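Peptide synthetase, module 7 (Actinoplanes teichomyceticus, PDB 4TX3) is part of a nonribosomal peptide synthetase, its condensation-type domain probably recruiting the cytochrome P450 enzymes that cross-link the glycopeptide antibiotic precursor. Local coordinates at residues B[27-40]-B[109-121]. Numbering follows the deposited sequence.
With SO4 (sulfate ion), chain F.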
ATOM      1  N   TRP B  27      -2.562 -29.936  -4.960  1.00 34.04           N
ATOM      2  CA  TRP B  27      -2.698 -30.830  -6.104  1.00 33.21           C
ATOM      3  C   TRP B  27      -3.190 -32.208  -5.670  1.00 35.41           C
ATOM      4  O   TRP B  27      -4.136 -32.747  -6.243  1.00 34.46           O
ATOM      5  CB  TRP B  27      -1.365 -30.942  -6.837  1.00 31.60           C
ATOM      6  CG  TRP B  27      -1.405 -31.585  -8.206  1.00 30.24           C
ATOM      7  CD1 TRP B  27      -1.565 -30.953  -9.396  1.00 32.44           C
ATOM      8  CD2 TRP B  27      -1.236 -32.971  -8.511  1.00 32.14           C
ATOM      9  NE1 TRP B  27      -1.521 -31.855 -10.428  1.00 32.61           N
ATOM     10  CE2 TRP B  27      -1.321 -33.104  -9.912  1.00 32.51           C
ATOM     11  CE3 TRP B  27      -1.025 -34.118  -7.736  1.00 31.33           C
ATOM     12  CZ2 TRP B  27      -1.201 -34.330 -10.556  1.00 37.09           C
ATOM     13  CZ3 TRP B  27      -0.904 -35.339  -8.373  1.00 32.69           C
ATOM     14  CH2 TRP B  27      -0.995 -35.438  -9.770  1.00 39.28           C
ATOM     15  N   LEU B  28      -2.551 -32.769  -4.651  1.00 31.97           N
ATOM     16  CA  LEU B  28      -2.929 -34.083  -4.153  1.00 34.35           C
ATOM     17  C   LEU B  28      -4.361 -34.147  -3.625  1.00 37.81           C
ATOM     18  O   LEU B  28      -5.052 -35.141  -3.821  1.00 42.62           O
ATOM     19  CB  LEU B  28      -1.960 -34.520  -3.061  1.00 33.57           C
ATOM     20  CG  LEU B  28      -0.620 -34.886  -3.671  1.00 29.49           C
ATOM     21  CD1 LEU B  28       0.459 -34.827  -2.639  1.00 30.22           C
ATOM     22  CD2 LEU B  28      -0.710 -36.259  -4.288  1.00 30.69           C
ATOM     23  N   LEU B  29      -4.814 -33.093  -2.963  1.00 41.08           N
ATOM     24  CA  LEU B  29      -6.141 -33.119  -2.354  1.00 43.57           C
ATOM     25  C   LEU B  29      -7.190 -32.572  -3.302  1.00 46.98           C
ATOM     26  O   LEU B  29      -8.256 -32.126  -2.878  1.00 51.56           O
ATOM     27  CB  LEU B  29      -6.156 -32.320  -1.046  1.00 40.79           C
ATOM     28  CG  LEU B  29      -5.168 -32.790   0.027  1.00 43.18           C
ATOM     29  CD1 LEU B  29      -5.468 -32.121   1.357  1.00 45.73           C
ATOM     30  CD2 LEU B  29      -5.143 -34.315   0.160  1.00 41.74           C
ATOM     31  N   ALA B  30      -6.886 -32.599  -4.591  1.00 49.02           N
ATOM     32  CA  ALA B  30      -7.817 -32.074  -5.584  1.00 50.13           C
ATOM     33  C   ALA B  30      -8.925 -33.089  -5.912  1.00 59.46           C
ATOM     34  O   ALA B  30      -8.655 -34.249  -6.269  1.00 54.95           O
ATOM     35  CB  ALA B  30      -7.077 -31.668  -6.842  1.00 45.61           C
ATOM     36  N   ARG B  31     -10.166 -32.630  -5.761  1.00 56.59           N
ATOM     37  CA  ARG B  31     -11.364 -33.378  -6.139  1.00 53.94           C
ATOM     38  C   ARG B  31     -11.398 -34.808  -5.608  1.00 56.94           C
ATOM     39  O   ARG B  31     -11.304 -35.752  -6.388  1.00 61.91           O
ATOM     40  CB  ARG B  31     -11.500 -33.367  -7.666  1.00 53.24           C
ATOM     41  CG  ARG B  31     -11.588 -31.945  -8.228  1.00 51.36           C
ATOM     42  CD  ARG B  31     -11.400 -31.897  -9.729  1.00 52.83           C
ATOM     43  NE  ARG B  31     -12.538 -32.465 -10.448  1.00 60.41           N
ATOM     44  CZ  ARG B  31     -12.818 -32.221 -11.726  1.00 55.14           C
ATOM     45  NH1 ARG B  31     -12.043 -31.415 -12.445  1.00 52.08           N
ATOM     46  NH2 ARG B  31     -13.882 -32.779 -12.287  1.00 60.75           N
ATOM     47  N   PRO B  32     -11.530 -34.970  -4.273  1.00 58.99           N
ATOM     48  CA  PRO B  32     -11.624 -36.291  -3.633  1.00 55.66           C
ATOM     49  C   PRO B  32     -13.008 -36.902  -3.824  1.00 57.51           C
ATOM     50  O   PRO B  32     -13.221 -38.103  -3.642  1.00 58.49           O
ATOM     51  CB  PRO B  32     -11.355 -35.986  -2.159  1.00 55.72           C
ATOM     52  CG  PRO B  32     -11.852 -34.581  -1.978  1.00 52.67           C
ATOM     53  CD  PRO B  32     -11.591 -33.873  -3.283  1.00 54.46           C
ATOM     54  N   SER B  33     -13.943 -36.027  -4.172  1.00 58.63           N
ATOM     55  CA  SER B  33     -15.291 -36.376  -4.571  1.00 59.13           C
ATOM     56  C   SER B  33     -15.776 -35.304  -5.524  1.00 62.15           C
ATOM     57  O   SER B  33     -15.263 -34.180  -5.515  1.00 59.12           O
ATOM     58  CB  SER B  33     -16.227 -36.475  -3.369  1.00 59.06           C
ATOM     59  OG  SER B  33     -17.547 -36.137  -3.755  1.00 58.45           O
ATOM     60  N   GLU B  34     -16.777 -35.630  -6.329  1.00 64.27           N
ATOM     61  CA  GLU B  34     -17.306 -34.635  -7.249  1.00 69.90           C
ATOM     62  C   GLU B  34     -18.439 -33.850  -6.594  1.00 64.13           C
ATOM     63  O   GLU B  34     -19.046 -32.990  -7.220  1.00 62.49           O
ATOM     64  CB  GLU B  34     -17.742 -35.310  -8.551  1.00 66.57           C
ATOM     65  CG  GLU B  34     -17.322 -34.530  -9.783  1.00 69.59           C
ATOM     66  CD  GLU B  34     -15.812 -34.596 -10.052  1.00 76.12           C
ATOM     67  OE1 GLU B  34     -15.044 -35.208  -9.260  1.00 75.23           O
ATOM     68  OE2 GLU B  34     -15.387 -34.004 -11.067  1.00 75.64           O
ATOM     69  N   GLU B  35     -18.675 -34.135  -5.313  1.00 62.49           N
ATOM     70  CA  GLU B  35     -19.597 -33.373  -4.473  1.00 61.64           C
ATOM     71  C   GLU B  35     -18.826 -32.581  -3.407  1.00 62.85           C
ATOM     72  O   GLU B  35     -19.386 -32.211  -2.372  1.00 66.10           O
ATOM     73  CB  GLU B  35     -20.597 -34.304  -3.790  1.00 65.92           C
ATOM     74  CG  GLU B  35     -21.100 -35.439  -4.668  1.00 73.70           C
ATOM     75  CD  GLU B  35     -21.132 -36.764  -3.920  1.00 85.31           C
ATOM     76  OE1 GLU B  35     -20.122 -37.503  -3.967  1.00 83.34           O
ATOM     77  OE2 GLU B  35     -22.162 -37.065  -3.276  1.00 93.49           O
ATOM     78  N   THR B  36     -17.536 -32.359  -3.657  1.00 56.15           N
ATOM     79  CA  THR B  36     -16.652 -31.582  -2.783  1.00 49.75           C
ATOM     80  C   THR B  36     -16.293 -30.255  -3.436  1.00 44.13           C
ATOM     81  O   THR B  36     -15.805 -30.258  -4.560  1.00 50.42           O
ATOM     82  CB  THR B  36     -15.326 -32.336  -2.499  1.00 51.07           C
ATOM     83  OG1 THR B  36     -15.590 -33.613  -1.904  1.00 55.48           O
ATOM     84  CG2 THR B  36     -14.414 -31.529  -1.588  1.00 43.44           C
ATOM     85  N   ARG B  37     -16.522 -29.129  -2.764  1.00 39.67           N
ATOM     86  CA  ARG B  37     -15.956 -27.852  -3.237  1.00 42.55           C
ATOM     87  C   ARG B  37     -14.420 -28.017  -3.235  1.00 42.31           C
ATOM     88  O   ARG B  37     -13.888 -28.610  -2.310  1.00 46.33           O
ATOM     89  CB  ARG B  37     -16.424 -26.699  -2.344  1.00 40.49           C
ATOM     90  CG  ARG B  37     -17.902 -26.816  -1.934  1.00 36.61           C
ATOM     91  CD  ARG B  37     -18.355 -25.637  -1.071  1.00 37.21           C
ATOM     92  NE  ARG B  37     -18.215 -24.364  -1.780  1.00 43.37           N
ATOM     93  CZ  ARG B  37     -18.159 -23.161  -1.202  1.00 43.66           C
ATOM     94  NH1 ARG B  37     -18.227 -23.037   0.122  1.00 41.17           N
ATOM     95  NH2 ARG B  37     -18.014 -22.074  -1.954  1.00 35.02           N
ATOM     96  N   GLY B  38     -13.664 -27.469  -4.184  1.00 45.93           N
ATOM     97  CA  GLY B  38     -13.899 -26.203  -4.823  1.00 38.01           C
ATOM     98  C   GLY B  38     -13.077 -25.238  -3.976  1.00 38.96           C
ATOM     99  O   GLY B  38     -13.632 -24.281  -3.429  1.00 41.32           O
ATOM    100  N   ARG B  39     -11.771 -25.499  -3.820  1.00 35.51           N
ATOM    101  CA  ARG B  39     -10.929 -24.614  -2.993  1.00 36.24           C
ATOM    102  C   ARG B  39     -10.447 -23.419  -3.797  1.00 38.48           C
ATOM    103  O   ARG B  39      -9.327 -23.408  -4.339  1.00 35.53           O
ATOM    104  CB  ARG B  39      -9.741 -25.355  -2.409  1.00 37.41           C
ATOM    105  CG  ARG B  39     -10.074 -26.130  -1.159  1.00 39.16           C
ATOM    106  CD  ARG B  39      -8.968 -27.098  -0.846  1.00 46.06           C
ATOM    107  NE  ARG B  39      -8.447 -27.698  -2.076  1.00 53.54           N
ATOM    108  CZ  ARG B  39      -7.406 -28.533  -2.130  1.00 57.19           C
ATOM    109  NH1 ARG B  39      -6.769 -28.884  -1.011  1.00 58.32           N
ATOM    110  NH2 ARG B  39      -6.997 -29.021  -3.301  1.00 49.99           N
ATOM    111  N   HIS B  40     -11.316 -22.412  -3.864  1.00 34.97           N
ATOM    112  CA  HIS B  40     -11.148 -21.305  -4.782  1.00 34.61           C
ATOM    113  C   HIS B  40     -11.177 -19.964  -4.067  1.00 37.02           C
ATOM    114  O   HIS B  40     -11.687 -19.824  -2.958  1.00 40.04           O
ATOM    115  CB  HIS B  40     -12.249 -21.326  -5.846  1.00 33.35           C
ATOM    116  CG  HIS B  40     -12.396 -22.639  -6.554  1.00 37.91           C
ATOM    117  ND1 HIS B  40     -13.566 -23.024  -7.168  1.00 37.30           N
ATOM    118  CD2 HIS B  40     -11.511 -23.645  -6.771  1.00 38.01           C
ATOM    119  CE1 HIS B  40     -13.403 -24.216  -7.718  1.00 33.80           C
ATOM    120  NE2 HIS B  40     -12.169 -24.615  -7.491  1.00 32.48           N
ATOM    121  N   GLU B 109     -22.485 -20.640  -9.489  1.00 42.07           N
ATOM    122  CA  GLU B 109     -22.172 -21.795 -10.332  1.00 46.64           C
ATOM    123  C   GLU B 109     -20.791 -21.682 -10.986  1.00 48.37           C
ATOM    124  O   GLU B 109     -20.040 -22.656 -11.035  1.00 44.59           O
ATOM    125  CB  GLU B 109     -23.234 -21.975 -11.414  1.00 50.41           C
ATOM    126  CG  GLU B 109     -22.817 -22.938 -12.518  1.00 56.64           C
ATOM    127  CD  GLU B 109     -23.408 -22.570 -13.868  1.00 71.40           C
ATOM    128  OE1 GLU B 109     -22.658 -22.049 -14.733  1.00 70.17           O
ATOM    129  OE2 GLU B 109     -24.624 -22.801 -14.064  1.00 79.20           O
ATOM    130  N   ARG B 110     -20.464 -20.493 -11.482  1.00 45.81           N
ATOM    131  CA  ARG B 110     -19.181 -20.252 -12.140  1.00 44.12           C
ATOM    132  C   ARG B 110     -18.009 -20.387 -11.143  1.00 44.18           C
ATOM    133  O   ARG B 110     -16.961 -20.968 -11.465  1.00 44.25           O
ATOM    134  CB  ARG B 110     -19.213 -18.867 -12.811  1.00 47.58           C
ATOM    135  CG  ARG B 110     -17.944 -18.406 -13.523  1.00 47.50           C
ATOM    136  CD  ARG B 110     -17.442 -19.386 -14.576  1.00 53.27           C
ATOM    137  NE  ARG B 110     -18.482 -19.917 -15.460  1.00 60.02           N
ATOM    138  CZ  ARG B 110     -18.238 -20.680 -16.528  1.00 62.83           C
ATOM    139  NH1 ARG B 110     -16.984 -20.997 -16.855  1.00 54.75           N
ATOM    140  NH2 ARG B 110     -19.246 -21.121 -17.279  1.00 59.92           N
ATOM    141  N   GLY B 111     -18.199 -19.883  -9.926  1.00 43.86           N
ATOM    142  CA  GLY B 111     -17.185 -19.976  -8.890  1.00 34.75           C
ATOM    143  C   GLY B 111     -17.076 -21.370  -8.275  1.00 44.87           C
ATOM    144  O   GLY B 111     -16.056 -21.698  -7.655  1.00 42.10           O
ATOM    145  N   GLU B 112     -18.108 -22.199  -8.448  1.00 40.67           N
ATOM    146  CA  GLU B 112     -18.097 -23.552  -7.888  1.00 41.83           C
ATOM    147  C   GLU B 112     -17.464 -24.579  -8.820  1.00 39.25           C
ATOM    148  O   GLU B 112     -17.041 -25.640  -8.384  1.00 41.84           O
ATOM    149  CB  GLU B 112     -19.514 -24.010  -7.539  1.00 42.75           C
ATOM    150  CG  GLU B 112     -20.059 -23.437  -6.252  1.00 48.46           C
ATOM    151  CD  GLU B 112     -19.215 -23.823  -5.047  1.00 55.77           C
ATOM    152  OE1 GLU B 112     -19.363 -24.972  -4.560  1.00 58.52           O
ATOM    153  OE2 GLU B 112     -18.403 -22.980  -4.589  1.00 52.84           O
ATOM    154  N   GLN B 113     -17.402 -24.254 -10.099  1.00 36.47           N
ATOM    155  CA  GLN B 113     -16.952 -25.192 -11.113  1.00 37.07           C
ATOM    156  C   GLN B 113     -15.533 -25.739 -10.856  1.00 32.81           C
ATOM    157  O   GLN B 113     -14.588 -24.989 -10.624  1.00 35.38           O
ATOM    158  CB  GLN B 113     -17.035 -24.511 -12.474  1.00 34.94           C
ATOM    159  CG  GLN B 113     -16.713 -25.416 -13.641  1.00 37.52           C
ATOM    160  CD  GLN B 113     -16.736 -24.666 -14.950  1.00 42.83           C
ATOM    161  OE1 GLN B 113     -17.492 -23.696 -15.122  1.00 50.89           O
ATOM    162  NE2 GLN B 113     -15.899 -25.089 -15.874  1.00 35.67           N
ATOM    163  N   LEU B 114     -15.391 -27.055 -10.881  1.00 34.53           N
ATOM    164  CA  LEU B 114     -14.129 -27.674 -10.486  1.00 34.65           C
ATOM    165  C   LEU B 114     -13.060 -27.530 -11.571  1.00 37.99           C
ATOM    166  O   LEU B 114     -13.379 -27.506 -12.758  1.00 36.90           O
ATOM    167  CB  LEU B 114     -14.351 -29.151 -10.140  1.00 36.26           C
ATOM    168  CG  LEU B 114     -15.298 -29.375  -8.953  1.00 38.10           C
ATOM    169  CD1 LEU B 114     -15.378 -30.834  -8.569  1.00 46.27           C
ATOM    170  CD2 LEU B 114     -14.892 -28.516  -7.751  1.00 36.04           C
ATOM    171  N   PHE B 115     -11.801 -27.395 -11.155  1.00 39.65           N
ATOM    172  CA  PHE B 115     -10.657 -27.393 -12.078  1.00 38.45           C
ATOM    173  C   PHE B 115     -10.062 -28.790 -12.207  1.00 35.68           C
ATOM    174  O   PHE B 115      -9.996 -29.525 -11.219  1.00 43.35           O
ATOM    175  CB  PHE B 115      -9.551 -26.425 -11.603  1.00 30.59           C
ATOM    176  CG  PHE B 115      -9.963 -24.970 -11.596  1.00 36.27           C
ATOM    177  CD1 PHE B 115     -10.589 -24.413 -10.475  1.00 33.16           C
ATOM    178  CD2 PHE B 115      -9.718 -24.155 -12.697  1.00 30.26           C
ATOM    179  CE1 PHE B 115     -10.960 -23.078 -10.456  1.00 31.28           C
ATOM    180  CE2 PHE B 115     -10.092 -22.807 -12.687  1.00 30.49           C
ATOM    181  CZ  PHE B 115     -10.710 -22.270 -11.572  1.00 32.91           C
ATOM    182  N   ASP B 116      -9.622 -29.159 -13.407  1.00 35.91           N
ATOM    183  CA  ASP B 116      -8.661 -30.272 -13.538  1.00 35.53           C
ATOM    184  C   ASP B 116      -7.277 -29.676 -13.793  1.00 34.50           C
ATOM    185  O   ASP B 116      -6.908 -29.381 -14.937  1.00 33.92           O
ATOM    186  CB  ASP B 116      -9.069 -31.244 -14.651  1.00 33.64           C
ATOM    187  CG  ASP B 116      -7.979 -32.266 -14.990  1.00 39.66           C
ATOM    188  OD1 ASP B 116      -6.991 -32.430 -14.233  1.00 40.88           O
ATOM    189  OD2 ASP B 116      -8.112 -32.919 -16.040  1.00 42.67           O
ATOM    190  N   LEU B 117      -6.526 -29.499 -12.712  1.00 32.29           N
ATOM    191  CA  LEU B 117      -5.225 -28.825 -12.753  1.00 36.00           C
ATOM    192  C   LEU B 117      -4.169 -29.512 -13.636  1.00 34.44           C
ATOM    193  O   LEU B 117      -3.104 -28.941 -13.882  1.00 33.56           O
ATOM    194  CB  LEU B 117      -4.689 -28.677 -11.326  1.00 32.31           C
ATOM    195  CG  LEU B 117      -5.709 -27.910 -10.478  1.00 32.43           C
ATOM    196  CD1 LEU B 117      -5.477 -28.071  -8.980  1.00 27.77           C
ATOM    197  CD2 LEU B 117      -5.667 -26.447 -10.887  1.00 29.54           C
ATOM    198  N   THR B 118      -4.450 -30.719 -14.122  1.00 31.28           N
ATOM    199  CA  THR B 118      -3.513 -31.357 -15.053  1.00 34.90           C
ATOM    200  C   THR B 118      -3.671 -30.818 -16.481  1.00 34.38           C
ATOM    201  O   THR B 118      -2.740 -30.897 -17.269  1.00 37.24           O
ATOM    202  CB  THR B 118      -3.660 -32.901 -15.066  1.00 32.73           C
ATOM    203  OG1 THR B 118      -5.007 -33.265 -15.384  1.00 36.65           O
ATOM    204  CG2 THR B 118      -3.342 -33.454 -13.712  1.00 30.76           C
ATOM    205  N   ARG B 119      -4.829 -30.256 -16.823  1.00 37.14           N
ATOM    206  CA  ARG B 119      -5.012 -29.738 -18.175  1.00 36.05           C
ATOM    207  C   ARG B 119      -5.660 -28.349 -18.249  1.00 35.73           C
ATOM    208  O   ARG B 119      -5.718 -27.767 -19.321  1.00 40.26           O
ATOM    209  CB  ARG B 119      -5.826 -30.738 -19.024  1.00 41.28           C
ATOM    210  CG  ARG B 119      -7.290 -30.952 -18.616  1.00 44.85           C
ATOM    211  CD  ARG B 119      -7.996 -31.945 -19.561  1.00 47.73           C
ATOM    212  NE  ARG B 119      -7.261 -33.211 -19.652  1.00 63.06           N
ATOM    213  CZ  ARG B 119      -7.617 -34.336 -19.035  1.00 64.48           C
ATOM    214  NH1 ARG B 119      -8.715 -34.363 -18.294  1.00 66.26           N
ATOM    215  NH2 ARG B 119      -6.884 -35.436 -19.165  1.00 62.96           N
ATOM    216  N   ASP B 120      -6.137 -27.810 -17.128  1.00 35.07           N
ATOM    217  CA  ASP B 120      -6.748 -26.474 -17.126  1.00 33.53           C
ATOM    218  C   ASP B 120      -5.835 -25.418 -16.515  1.00 34.87           C
ATOM    219  O   ASP B 120      -5.095 -25.701 -15.582  1.00 40.36           O
ATOM    220  CB  ASP B 120      -8.063 -26.457 -16.341  1.00 35.03           C
ATOM    221  CG  ASP B 120      -9.120 -27.379 -16.914  1.00 39.10           C
ATOM    222  OD1 ASP B 120      -9.077 -27.686 -18.129  1.00 44.37           O
ATOM    223  OD2 ASP B 120     -10.020 -27.779 -16.133  1.00 39.07           O
ATOM    224  N   MET B 121      -5.900 -24.195 -17.025  1.00 36.30           N
ATOM    225  CA  MET B 121      -5.296 -23.065 -16.331  1.00 38.22           C
ATOM    226  C   MET B 121      -6.016 -22.877 -14.980  1.00 35.22           C
ATOM    227  O   MET B 121      -7.225 -23.081 -14.881  1.00 36.05           O
ATOM    228  CB  MET B 121      -5.384 -21.797 -17.188  1.00 37.59           C
ATOM    229  CG  MET B 121      -4.915 -21.979 -18.618  1.00 36.63           C
ATOM    230  SD  MET B 121      -3.134 -21.966 -18.773  1.00 49.80           S
ATOM    231  CE  MET B 121      -2.916 -22.674 -20.406  1.00 46.31           C
TER
HETATM  232  S   SO4 F 501     -10.002 -29.030  -5.421  1.00 54.33           S
HETATM  233  O1  SO4 F 501      -8.781 -29.091  -6.225  1.00 55.01           O
HETATM  234  O2  SO4 F 501     -11.160 -29.089  -6.309  1.00 44.37           O
HETATM  235  O3  SO4 F 501     -10.049 -30.185  -4.511  1.00 58.66           O
HETATM  236  O4  SO4 F 501     -10.003 -27.784  -4.645  1.00 46.58           O
HETATM  237  O   HOH W   1     -11.381 -27.136  -8.431  1.00 29.39           O
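Arg37 and Glu112 form a salt bridge between the loop after helix 21-28 and the end of helix 103-112. The guanidinium grips side-on: Arg37 NE reaches Glu112 OE1 at 3.1 Å and Arg37 NH2 reaches Glu112 OE2 at 2.8 Å. The two planes are 46° apart, and NH2 comes to OE2 from above the carboxylate plane. Arg37 NH2 also serves Val392 O, and a leucine in its place would probably leave the Glu112 carboxylate without its charged mate.

Two further side chains reach backbone carbonyls. His40 ND1 donates an almost straight bond, in the ring plane, to Gly111 O (2.9 Å). Arg31, bent at chi3 (71°), brings NH1 to Phe115 O at 3.0 Å; this donor stands above the carbonyl plane. A guanidinium suits here: it donates in its own plane while its apolar face takes Leu114 CB, 3.7 Å above its centre.

Apolar and aromatic contacts come next. The edge of Phe115 meets one face of His40 in a T-shaped stack (centroids 5.0 Å apart, planes at 87°), while the Gly38 carbonyl carbon covers the other. Leu114 CD2 packs on Gly38 CA, where glycine suits: phi is positive after a cis peptide bond, and a CB would clash with Arg37 CB. Trp27 CZ2 rests 3.9 Å from Thr118 CG2, its indole NE1 bonded to Phe74 O.

A sulfate, probably from the crystallisation liquor, is bound by Arg31 N, Arg39 N and NE, His142 NE2 and Arg233 NH1. A water links its O2 to His40 NE2 and, from 109-121, Phe115 N. His142 matches the first histidine of the condensation-domain HHxxxDG motif, but Arg143 replaces the second, so the site is probably altered; its N-H donors are consistent with a pocket able to hold an anion.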